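Local coordinates for Tb427.07.360- putative uncharacterized metacyclic invariant surface protein from Trypanosoma brucei (Trypanosoma brucei, PDB 5VTL), which is of unknown function but is probably an invariant surface protein of metacyclic trypanosomes, with an extended helical architecture and a sequence related to glutamic acid/alanine-rich proteins, at residues S14-G19 with W142-A147; D37-R42 with A82-L87. One frame throughout, in Å; residues are numbered along the deposited sequence.

Overall arrangement
Both contacts involve helix 4-58, the first long helix of this extended, largely helical chain. Contact 1 packs its early turns against the short helix 141-154, while contact 2, further along, sets it against the second long helix, 63-102. Contact 2 is nested in the sequence inside the loop that contact 1 closes. Their centres lie 30 Å apart on opposite sides of the chain's centre, with nearest atoms about 18 Å apart, and they do not touch. One long helix thus joins a region of shorter helices to a slender bundle of three long ones, giving an elongated shape consistent with a surface protein.

Contact 1 (S14-G19 with W142-A147); sequences SEALHG and WVLKKA
A16 meets V143 and L144 where helix 4-58 passes helix 141-154 in roughly the opposite direction, and no hydrogen bond crosses between 14-19 and 142-147. The apolar packing centres on one methyl group. A16 CB points at the other helix and lies 3.9 Å from V143 CG1, with L144 CD2 coming up beside that branch at 4.2 Å from A16 CB. The A16 methyl thus rests against the ends of two consecutive residues. V143 reaches it with CG1, held anti to the backbone N (chi1 174°). L144 sets off alongside the interface, and its chain then brings CD2 in to A16. Near the patch, L17 CD2 stands 4.8 Å from L144 CD2, too far for contact, while A147 CB points toward 14-19 but packs on L12 and F13, earlier on helix 4-58. Alanine suits this place because its small side chain lets the two backbones come near, with the CA atoms of A16 and L144 6.8 Å apart.

Polar bonds lie off this patch. H18 ND1 donates to S14 O at 3.0 Å, approaching from above the carbonyl plane (53° out of it), so that S14 O accepts from both the backbone N and the side chain of H18. The ring edge also faces S14 OG, a weak bond, but the hydroxyl has a further partner in D109 of helix 105-116. On another side of the helix, E15 OE2 takes the backbone N of L134. K146 lays its CG over one face of the W142 indole.

The chemistry therefore divides by face. A small apolar alanine-valine-leucine patch joins the short helix to the long one through van der Waals contact, whereas S14 OG, E15 OE2 and H18 ND1 find their partners elsewhere.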
loop_
_atom_site.group_PDB
_atom_site.type_symbol
_atom_site.label_atom_id
_atom_site.label_comp_id
_atom_site.label_asym_id
_atom_site.label_seq_id
_atom_site.Cartn_x
_atom_site.Cartn_y
_atom_site.Cartn_z
ATOM N N SER A 14 4.543 -17.348 -10.293
ATOM C CA SER A 14 5.778 -16.753 -10.781
ATOM C C SER A 14 5.609 -15.281 -11.167
ATOM O O SER A 14 6.424 -14.410 -10.790
ATOM C CB SER A 14 6.297 -17.533 -11.974
ATOM O OG SER A 14 7.476 -16.928 -12.483
ATOM N N GLU A 15 4.564 -14.980 -11.933
ATOM C CA GLU A 15 4.361 -13.608 -12.377
ATOM C C GLU A 15 3.999 -12.700 -11.192
ATOM O O GLU A 15 4.355 -11.532 -11.159
ATOM C CB GLU A 15 3.310 -13.563 -13.495
ATOM C CG GLU A 15 3.826 -14.268 -14.757
ATOM C CD GLU A 15 2.869 -14.257 -15.933
ATOM O OE1 GLU A 15 1.651 -14.096 -15.723
ATOM O OE2 GLU A 15 3.369 -14.419 -17.087
ATOM N N ALA A 16 3.315 -13.253 -10.202
ATOM C CA ALA A 16 3.064 -12.524 -8.962
ATOM C C ALA A 16 4.375 -12.149 -8.262
ATOM O O ALA A 16 4.575 -11.000 -7.885
ATOM C CB ALA A 16 2.171 -13.370 -8.034
ATOM N N LEU A 17 5.271 -13.121 -8.088
ATOM C CA LEU A 17 6.515 -12.886 -7.374
ATOM C C LEU A 17 7.385 -11.910 -8.151
ATOM O O LEU A 17 8.004 -11.042 -7.555
ATOM C CB LEU A 17 7.276 -14.191 -7.175
ATOM C CG LEU A 17 6.616 -15.208 -6.246
ATOM C CD1 LEU A 17 7.301 -16.571 -6.398
ATOM C CD2 LEU A 17 6.661 -14.705 -4.819
ATOM N N HIS A 18 7.436 -12.043 -9.475
ATOM C CA HIS A 18 8.232 -11.103 -10.261
ATOM C C HIS A 18 7.631 -9.716 -10.311
ATOM O O HIS A 18 8.313 -8.742 -10.652
ATOM C CB HIS A 18 8.423 -11.613 -11.676
ATOM C CG HIS A 18 9.452 -12.685 -11.771
ATOM N ND1 HIS A 18 9.126 -14.014 -11.926
ATOM C CD2 HIS A 18 10.801 -12.627 -11.687
ATOM C CE1 HIS A 18 10.240 -14.728 -11.958
ATOM N NE2 HIS A 18 11.268 -13.910 -11.817
ATOM N N GLY A 19 6.339 -9.632 -10.034
ATOM C CA GLY A 19 5.672 -8.350 -9.994
ATOM C C GLY A 19 5.901 -7.554 -8.726
ATOM O O GLY A 19 5.703 -6.347 -8.722
ATOM N N TRP A 142 -3.968 -9.992 -2.121
ATOM C CA TRP A 142 -5.072 -10.835 -2.620
ATOM C C TRP A 142 -4.532 -11.799 -3.686
ATOM O O TRP A 142 -4.801 -12.997 -3.649
ATOM C CB TRP A 142 -6.252 -9.988 -3.149
ATOM C CG TRP A 142 -7.397 -10.818 -3.692
ATOM C CD1 TRP A 142 -8.480 -11.310 -2.989
ATOM C CD2 TRP A 142 -7.575 -11.258 -5.049
ATOM N NE1 TRP A 142 -9.306 -12.012 -3.831
ATOM C CE2 TRP A 142 -8.775 -11.999 -5.095
ATOM C CE3 TRP A 142 -6.837 -11.097 -6.230
ATOM C CZ2 TRP A 142 -9.238 -12.582 -6.260
ATOM C CZ3 TRP A 142 -7.305 -11.674 -7.377
ATOM C CH2 TRP A 142 -8.500 -12.411 -7.381
ATOM N N VAL A 143 -3.740 -11.280 -4.625
ATOM C CA VAL A 143 -3.112 -12.120 -5.638
ATOM C C VAL A 143 -2.202 -13.190 -5.016
ATOM O O VAL A 143 -2.191 -14.328 -5.461
ATOM C CB VAL A 143 -2.286 -11.265 -6.636
ATOM C CG1 VAL A 143 -1.486 -12.150 -7.618
ATOM C CG2 VAL A 143 -3.207 -10.301 -7.393
ATOM N N LEU A 144 -1.428 -12.835 -3.997
ATOM C CA LEU A 144 -0.565 -13.835 -3.361
ATOM C C LEU A 144 -1.391 -14.920 -2.669
ATOM O O LEU A 144 -1.010 -16.084 -2.664
ATOM C CB LEU A 144 0.398 -13.195 -2.352
ATOM C CG LEU A 144 1.428 -12.202 -2.900
ATOM C CD1 LEU A 144 2.200 -11.606 -1.751
ATOM C CD2 LEU A 144 2.365 -12.846 -3.875
ATOM N N LYS A 145 -2.521 -14.539 -2.091
ATOM C CA LYS A 145 -3.438 -15.503 -1.500
ATOM C C LYS A 145 -3.970 -16.464 -2.553
ATOM O O LYS A 145 -3.957 -17.669 -2.372
ATOM C CB LYS A 145 -4.623 -14.788 -0.837
ATOM C CG LYS A 145 -5.713 -15.726 -0.321
ATOM C CD LYS A 145 -6.810 -14.970 0.421
ATOM C CE LYS A 145 -7.543 -14.006 -0.466
ATOM N NZ LYS A 145 -8.746 -13.444 0.188
ATOM N N LYS A 146 -4.466 -15.919 -3.657
ATOM C CA LYS A 146 -4.986 -16.771 -4.726
ATOM C C LYS A 146 -3.922 -17.710 -5.283
ATOM O O LYS A 146 -4.209 -18.840 -5.646
ATOM C CB LYS A 146 -5.550 -15.906 -5.857
ATOM C CG LYS A 146 -6.772 -15.108 -5.464
ATOM C CD LYS A 146 -7.948 -16.039 -5.109
ATOM C CE LYS A 146 -8.651 -15.648 -3.844
ATOM N NZ LYS A 146 -9.921 -16.439 -3.712
ATOM N N ALA A 147 -2.692 -17.226 -5.361
ATOM C CA ALA A 147 -1.579 -18.029 -5.859
ATOM C C ALA A 147 -1.359 -19.279 -5.001
ATOM O O ALA A 147 -1.226 -20.403 -5.508
ATOM C CB ALA A 147 -0.331 -17.182 -5.922
#

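Contact 2 (D37-R42 with A82-L87); sequences DASKAR and AAKTAL
K84 and S39 meet beside a pair of alanines, A38 and A83, as helices 4-58 and 63-102 run past each other in opposite directions. The K84 side chain sets off with CG anti to the carbonyl carbon (chi1 -66°) and then stays extended. CB, CG and CD make no close contact with 37-42 as the chain passes V35 of helix 4-58; CE is the first to reach it, lying 3.9 Å from S39 OG without a hydrogen bond. NZ goes on to a long, weak ion pair with E80, whose carboxylate also takes the hydroxyl of S39 and the guanidinium of R42, so that its negative charge probably offsets the nearness of two like charges, R42 NH2 and K84 NZ, 5.0 Å apart. A lysine suits this margin because its long aliphatic stem can cover the interface while its ammonium stays at the surface.

Further in, A38 CB and A83 CB face each other at 4.0 Å; methyls this small let the two backbones approach, with their CA atoms 7.0 Å apart. Helix 157-209 completes the three-helix bundle: A187 packs on A83, A191 on A41, and R188 and R192 form salt bridges with D37.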
loop_
_atom_site.group_PDB
_atom_site.type_symbol
_atom_site.label_atom_id
_atom_site.label_comp_id
_atom_site.label_asym_id
_atom_site.label_seq_id
_atom_site.Cartn_x
_atom_site.Cartn_y
_atom_site.Cartn_z
ATOM N N ASP A 37 0.778 15.532 1.114
ATOM C CA ASP A 37 -0.533 16.159 1.196
ATOM C C ASP A 37 -0.936 16.465 2.658
ATOM O O ASP A 37 -1.593 17.487 2.939
ATOM C CB ASP A 37 -1.584 15.301 0.521
ATOM C CG ASP A 37 -2.846 16.085 0.223
ATOM O OD1 ASP A 37 -2.796 16.986 -0.645
ATOM O OD2 ASP A 37 -3.882 15.822 0.868
ATOM N N ALA A 38 -0.544 15.586 3.578
ATOM C CA ALA A 38 -0.804 15.810 4.989
ATOM C C ALA A 38 -0.071 17.061 5.490
ATOM O O ALA A 38 -0.636 17.844 6.250
ATOM C CB ALA A 38 -0.418 14.581 5.835
ATOM N N SER A 39 1.172 17.254 5.047
ATOM C CA SER A 39 1.931 18.441 5.415
ATOM C C SER A 39 1.273 19.689 4.835
ATOM O O SER A 39 1.219 20.743 5.497
ATOM C CB SER A 39 3.391 18.315 4.954
ATOM O OG SER A 39 4.030 17.227 5.586
ATOM N N LYS A 40 0.757 19.579 3.615
ATOM C CA LYS A 40 0.119 20.711 2.975
ATOM C C LYS A 40 -1.143 21.087 3.792
ATOM O O LYS A 40 -1.469 22.270 3.963
ATOM C CB LYS A 40 -0.254 20.379 1.537
ATOM C CG LYS A 40 -0.899 21.542 0.786
ATOM C CD LYS A 40 -1.224 21.205 -0.682
ATOM C CE LYS A 40 0.006 20.986 -1.552
ATOM N NZ LYS A 40 0.834 22.216 -1.738
ATOM N N ALA A 41 -1.835 20.075 4.303
ATOM C CA ALA A 41 -3.033 20.314 5.113
ATOM C C ALA A 41 -2.686 21.020 6.418
ATOM O O ALA A 41 -3.384 21.920 6.863
ATOM C CB ALA A 41 -3.773 18.999 5.377
ATOM N N ARG A 42 -1.598 20.611 7.035
ATOM C CA ARG A 42 -1.173 21.236 8.266
ATOM C C ARG A 42 -0.777 22.691 7.995
ATOM O O ARG A 42 -1.089 23.600 8.775
ATOM C CB ARG A 42 -0.026 20.430 8.876
ATOM C CG ARG A 42 0.593 21.020 10.157
ATOM C CD ARG A 42 1.792 21.918 9.884
ATOM N NE ARG A 42 2.852 21.169 9.238
ATOM C CZ ARG A 42 3.862 21.700 8.562
ATOM N NH1 ARG A 42 3.977 23.015 8.418
ATOM N NH2 ARG A 42 4.746 20.898 7.991
ATOM N N ALA A 82 1.556 11.154 12.181
ATOM C CA ALA A 82 1.081 9.796 11.927
ATOM C C ALA A 82 1.386 9.358 10.484
ATOM O O ALA A 82 1.842 8.231 10.255
ATOM C CB ALA A 82 -0.403 9.703 12.210
ATOM N N ALA A 83 1.173 10.257 9.520
ATOM C CA ALA A 83 1.498 9.962 8.123
ATOM C C ALA A 83 2.993 9.668 7.951
ATOM O O ALA A 83 3.392 8.723 7.251
ATOM C CB ALA A 83 1.099 11.108 7.224
ATOM N N LYS A 84 3.833 10.495 8.554
ATOM C CA LYS A 84 5.273 10.299 8.441
ATOM C C LYS A 84 5.743 8.969 9.063
ATOM O O LYS A 84 6.626 8.311 8.519
ATOM C CB LYS A 84 6.024 11.490 9.061
ATOM C CG LYS A 84 5.805 12.753 8.301
ATOM C CD LYS A 84 6.401 13.965 8.995
ATOM C CE LYS A 84 6.242 15.220 8.109
ATOM N NZ LYS A 84 6.867 16.464 8.697
ATOM N N THR A 85 5.190 8.607 10.214
ATOM C CA THR A 85 5.506 7.335 10.862
ATOM C C THR A 85 5.058 6.181 9.974
ATOM O O THR A 85 5.739 5.152 9.873
ATOM C CB THR A 85 4.824 7.226 12.229
ATOM O OG1 THR A 85 5.321 8.259 13.087
ATOM C CG2 THR A 85 5.064 5.868 12.869
ATOM N N ALA A 86 3.918 6.357 9.320
ATOM C CA ALA A 86 3.386 5.323 8.433
ATOM C C ALA A 86 4.273 5.173 7.198
ATOM O O ALA A 86 4.538 4.055 6.755
ATOM C CB ALA A 86 1.936 5.632 8.061
ATOM N N LEU A 87 4.784 6.288 6.680
ATOM C CA LEU A 87 5.703 6.231 5.547
ATOM C C LEU A 87 6.965 5.470 5.935
ATOM O O LEU A 87 7.463 4.659 5.159
ATOM C CB LEU A 87 6.065 7.633 5.071
ATOM C CG LEU A 87 7.050 7.786 3.915
ATOM C CD1 LEU A 87 6.630 6.988 2.679
ATOM C CD2 LEU A 87 7.198 9.260 3.579
#